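Local coordinates for uncharacterized protein (Escherichia coli O157:H7, PDB 4ZV9) that is of unknown function but belongs to the dienelactone hydrolase family of the alpha/beta hydrolase clan and is probably a hydrolase, at residues P168-F173 with L231-K236. Residues are numbered along the deposited sequence; the frame is centred on the assembly and turned at random.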
ATOM      1  N   PRO A 168       6.285  11.325   5.597  1.00 34.06           N
ATOM      2  CA  PRO A 168       7.518  11.067   4.850  1.00 34.95           C
ATOM      3  C   PRO A 168       7.267  10.052   3.741  1.00 32.05           C
ATOM      4  O   PRO A 168       6.681   8.997   4.002  1.00 29.56           O
ATOM      5  CB  PRO A 168       8.456  10.483   5.907  1.00 35.63           C
ATOM      6  CG  PRO A 168       7.982  11.077   7.185  1.00 38.02           C
ATOM      7  CD  PRO A 168       6.486  11.175   7.051  1.00 36.10           C
ATOM      8  N   LEU A 169       7.698  10.390   2.532  1.00 31.89           N
ATOM      9  CA  LEU A 169       7.429   9.584   1.331  1.00 33.37           C
ATOM     10  C   LEU A 169       8.637   8.818   0.840  1.00 34.55           C
ATOM     11  O   LEU A 169       9.719   9.399   0.674  1.00 34.92           O
ATOM     12  CB  LEU A 169       7.002  10.502   0.189  1.00 35.50           C
ATOM     13  CG  LEU A 169       5.587  11.048   0.204  1.00 36.38           C
ATOM     14  CD1 LEU A 169       5.503  12.218  -0.766  1.00 37.79           C
ATOM     15  CD2 LEU A 169       4.625   9.947  -0.185  1.00 36.94           C
ATOM     16  N   LEU A 170       8.451   7.530   0.589  1.00 32.44           N
ATOM     17  CA  LEU A 170       9.480   6.705  -0.025  1.00 33.97           C
ATOM     18  C   LEU A 170       8.874   6.252  -1.335  1.00 33.52           C
ATOM     19  O   LEU A 170       7.931   5.462  -1.337  1.00 34.55           O
ATOM     20  CB  LEU A 170       9.857   5.504   0.847  1.00 33.60           C
ATOM     21  CG  LEU A 170      10.804   4.493   0.191  1.00 35.65           C
ATOM     22  CD1 LEU A 170      12.149   5.117  -0.175  1.00 37.89           C
ATOM     23  CD2 LEU A 170      11.006   3.306   1.115  1.00 35.42           C
ATOM     24  N   LEU A 171       9.416   6.734  -2.453  1.00 34.38           N
ATOM     25  CA  LEU A 171       8.850   6.399  -3.751  1.00 34.05           C
ATOM     26  C   LEU A 171       9.755   5.471  -4.571  1.00 36.75           C
ATOM     27  O   LEU A 171      10.955   5.723  -4.716  1.00 36.90           O
ATOM     28  CB  LEU A 171       8.538   7.661  -4.554  1.00 35.23           C
ATOM     29  CG  LEU A 171       7.706   8.711  -3.808  1.00 35.24           C
ATOM     30  CD1 LEU A 171       8.606   9.787  -3.212  1.00 37.18           C
ATOM     31  CD2 LEU A 171       6.695   9.370  -4.720  1.00 36.26           C
ATOM     32  N   HIS A 172       9.170   4.394  -5.079  1.00 33.88           N
ATOM     33  CA  HIS A 172       9.894   3.443  -5.928  1.00 35.65           C
ATOM     34  C   HIS A 172       9.377   3.543  -7.360  1.00 37.02           C
ATOM     35  O   HIS A 172       8.174   3.356  -7.611  1.00 38.45           O
ATOM     36  CB  HIS A 172       9.683   2.016  -5.438  1.00 34.21           C
ATOM     37  CG  HIS A 172      10.030   1.804  -4.002  1.00 34.10           C
ATOM     38  ND1 HIS A 172      11.333   1.740  -3.552  1.00 36.25           N
ATOM     39  CD2 HIS A 172       9.244   1.610  -2.916  1.00 31.30           C
ATOM     40  CE1 HIS A 172      11.333   1.527  -2.247  1.00 35.66           C
ATOM     41  NE2 HIS A 172      10.076   1.436  -1.838  1.00 32.10           N
ATOM     42  N   PHE A 173      10.275   3.823  -8.299  1.00 38.19           N
ATOM     43  CA  PHE A 173       9.911   3.925  -9.710  1.00 38.49           C
ATOM     44  C   PHE A 173      10.726   2.945 -10.546  1.00 39.87           C
ATOM     45  O   PHE A 173      11.881   2.674 -10.239  1.00 37.57           O
ATOM     46  CB  PHE A 173      10.168   5.332 -10.237  1.00 40.10           C
ATOM     47  CG  PHE A 173       9.347   6.397  -9.575  1.00 40.65           C
ATOM     48  CD1 PHE A 173       7.976   6.463  -9.778  1.00 40.18           C
ATOM     49  CD2 PHE A 173       9.954   7.373  -8.801  1.00 41.29           C
ATOM     50  CE1 PHE A 173       7.217   7.457  -9.187  1.00 40.01           C
ATOM     51  CE2 PHE A 173       9.202   8.380  -8.223  1.00 41.26           C
ATOM     52  CZ  PHE A 173       7.835   8.428  -8.416  1.00 39.89           C
ATOM     53  N   LEU A 231      11.153  -1.532   4.502  1.00 30.31           N
ATOM     54  CA  LEU A 231      11.232  -1.934   5.911  1.00 32.29           C
ATOM     55  C   LEU A 231      12.045  -0.941   6.768  1.00 33.71           C
ATOM     56  O   LEU A 231      11.679  -0.651   7.910  1.00 32.84           O
ATOM     57  CB  LEU A 231      11.815  -3.346   6.052  1.00 33.43           C
ATOM     58  CG  LEU A 231      11.002  -4.475   5.399  1.00 34.26           C
ATOM     59  CD1 LEU A 231      11.591  -5.828   5.776  1.00 33.49           C
ATOM     60  CD2 LEU A 231       9.534  -4.415   5.787  1.00 32.73           C
ATOM     61  N   LYS A 232      13.125  -0.402   6.218  1.00 35.06           N
ATOM     62  CA  LYS A 232      13.888   0.616   6.946  1.00 37.42           C
ATOM     63  C   LYS A 232      13.058   1.885   7.157  1.00 34.78           C
ATOM     64  O   LYS A 232      13.180   2.555   8.185  1.00 34.01           O
ATOM     65  CB  LYS A 232      15.186   0.965   6.213  1.00 42.38           C
ATOM     66  CG  LYS A 232      16.179  -0.184   6.252  1.00 49.01           C
ATOM     67  CD  LYS A 232      17.553   0.148   5.685  1.00 56.28           C
ATOM     68  CE  LYS A 232      18.330  -1.142   5.477  1.00 59.55           C
ATOM     69  NZ  LYS A 232      19.775  -0.881   5.257  1.00 67.63           N
ATOM     70  N   TRP A 233      12.243   2.231   6.170  1.00 32.85           N
ATOM     71  CA  TRP A 233      11.395   3.413   6.245  1.00 34.24           C
ATOM     72  C   TRP A 233      10.361   3.185   7.358  1.00 33.50           C
ATOM     73  O   TRP A 233      10.143   4.061   8.206  1.00 32.44           O
ATOM     74  CB  TRP A 233      10.715   3.642   4.893  1.00 33.03           C
ATOM     75  CG  TRP A 233      10.222   5.039   4.639  1.00 33.38           C
ATOM     76  CD1 TRP A 233       8.928   5.454   4.599  1.00 31.37           C
ATOM     77  CD2 TRP A 233      11.027   6.186   4.309  1.00 34.44           C
ATOM     78  NE1 TRP A 233       8.875   6.798   4.283  1.00 33.46           N
ATOM     79  CE2 TRP A 233      10.148   7.269   4.104  1.00 33.21           C
ATOM     80  CE3 TRP A 233      12.405   6.400   4.179  1.00 37.42           C
ATOM     81  CZ2 TRP A 233      10.598   8.557   3.776  1.00 36.16           C
ATOM     82  CZ3 TRP A 233      12.855   7.678   3.862  1.00 38.43           C
ATOM     83  CH2 TRP A 233      11.951   8.739   3.662  1.00 38.95           C
ATOM     84  N   PHE A 234       9.738   2.005   7.353  1.00 31.11           N
ATOM     85  CA  PHE A 234       8.765   1.658   8.397  1.00 33.43           C
ATOM     86  C   PHE A 234       9.399   1.725   9.777  1.00 35.64           C
ATOM     87  O   PHE A 234       8.803   2.253  10.712  1.00 34.81           O
ATOM     88  CB  PHE A 234       8.173   0.252   8.207  1.00 31.87           C
ATOM     89  CG  PHE A 234       7.248   0.100   7.008  1.00 29.09           C
ATOM     90  CD1 PHE A 234       6.588   1.192   6.442  1.00 29.40           C
ATOM     91  CD2 PHE A 234       6.987  -1.159   6.502  1.00 27.89           C
ATOM     92  CE1 PHE A 234       5.741   1.025   5.352  1.00 29.52           C
ATOM     93  CE2 PHE A 234       6.113  -1.336   5.440  1.00 27.72           C
ATOM     94  CZ  PHE A 234       5.493  -0.240   4.862  1.00 27.44           C
ATOM     95  N   ASP A 235      10.592   1.154   9.899  1.00 36.61           N
ATOM     96  CA  ASP A 235      11.293   1.122  11.168  1.00 42.29           C
ATOM     97  C   ASP A 235      11.594   2.536  11.660  1.00 42.23           C
ATOM     98  O   ASP A 235      11.504   2.828  12.844  1.00 39.13           O
ATOM     99  CB  ASP A 235      12.602   0.353  11.015  1.00 52.65           C
ATOM    100  CG  ASP A 235      13.386   0.286  12.304  1.00 61.43           C
ATOM    101  OD1 ASP A 235      12.837  -0.218  13.302  1.00 73.61           O
ATOM    102  OD2 ASP A 235      14.547   0.743  12.325  1.00 71.39           O
ATOM    103  N   LYS A 236      11.934   3.416  10.734  1.00 40.21           N
ATOM    104  CA  LYS A 236      12.247   4.790  11.078  1.00 42.29           C
ATOM    105  C   LYS A 236      11.018   5.614  11.472  1.00 39.66           C
ATOM    106  O   LYS A 236      11.091   6.415  12.397  1.00 38.91           O
ATOM    107  CB  LYS A 236      12.927   5.460   9.889  1.00 44.49           C
ATOM    108  CG  LYS A 236      13.562   6.810  10.176  1.00 51.54           C
ATOM    109  CD  LYS A 236      14.216   7.335   8.912  1.00 55.40           C
ATOM    110  CE  LYS A 236      14.798   8.693   9.050  1.00 61.46           C
ATOM    111  NZ  LYS A 236      15.449   8.948  10.350  1.00 65.59           N
TER
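W233 reaches from helix 220-237 across to the start of strand 169-174 and meets it in two ways at once: its indole nitrogen binds the backbone of P168, while one ring face lies against L170. Its CG stands anti to the backbone N (chi1 -159°), which sends the indole away from the helix and over the strand. The single hydrogen bond of the contact runs from W233 NE1 to P168 O, 3.1 Å long and nearly straight at the hydrogen (162°). The oxygen sits almost exactly in the indole plane, whereas the donor stands well above the carbonyl plane, so the geometry is good for the N-H and oblique for the acceptor.

L170 supplies the face contact. Its CB lies 3.6 Å from the centroid of the five-membered ring of W233, almost on the ring normal, a CH-pi approach. Because L170 CG is also anti to its backbone N (chi1 173°), the leucine extends back along the indole, bringing CD2 within 3.8 Å of W233 CB; the two side chains thus pass each other in opposite directions.

The contact fixes the C-terminal helix against the sheet of an alpha/beta hydrolase fold, as expected of the dienelactone hydrolase family, near the edge where strands 148-151, 169-174 and 198-203 lie side by side. The same indole also touches C148 and E199 on the two flanking strands.

At the benzo side, P168 CB packs 3.6 Å from W233 CZ2, and L169 O comes within 3.3 Å of that same carbon, from a direction oblique to the ring. Farther along the strand, H172 is joined to the same helix by a hydrogen bond between its NE2 and T230 OG1.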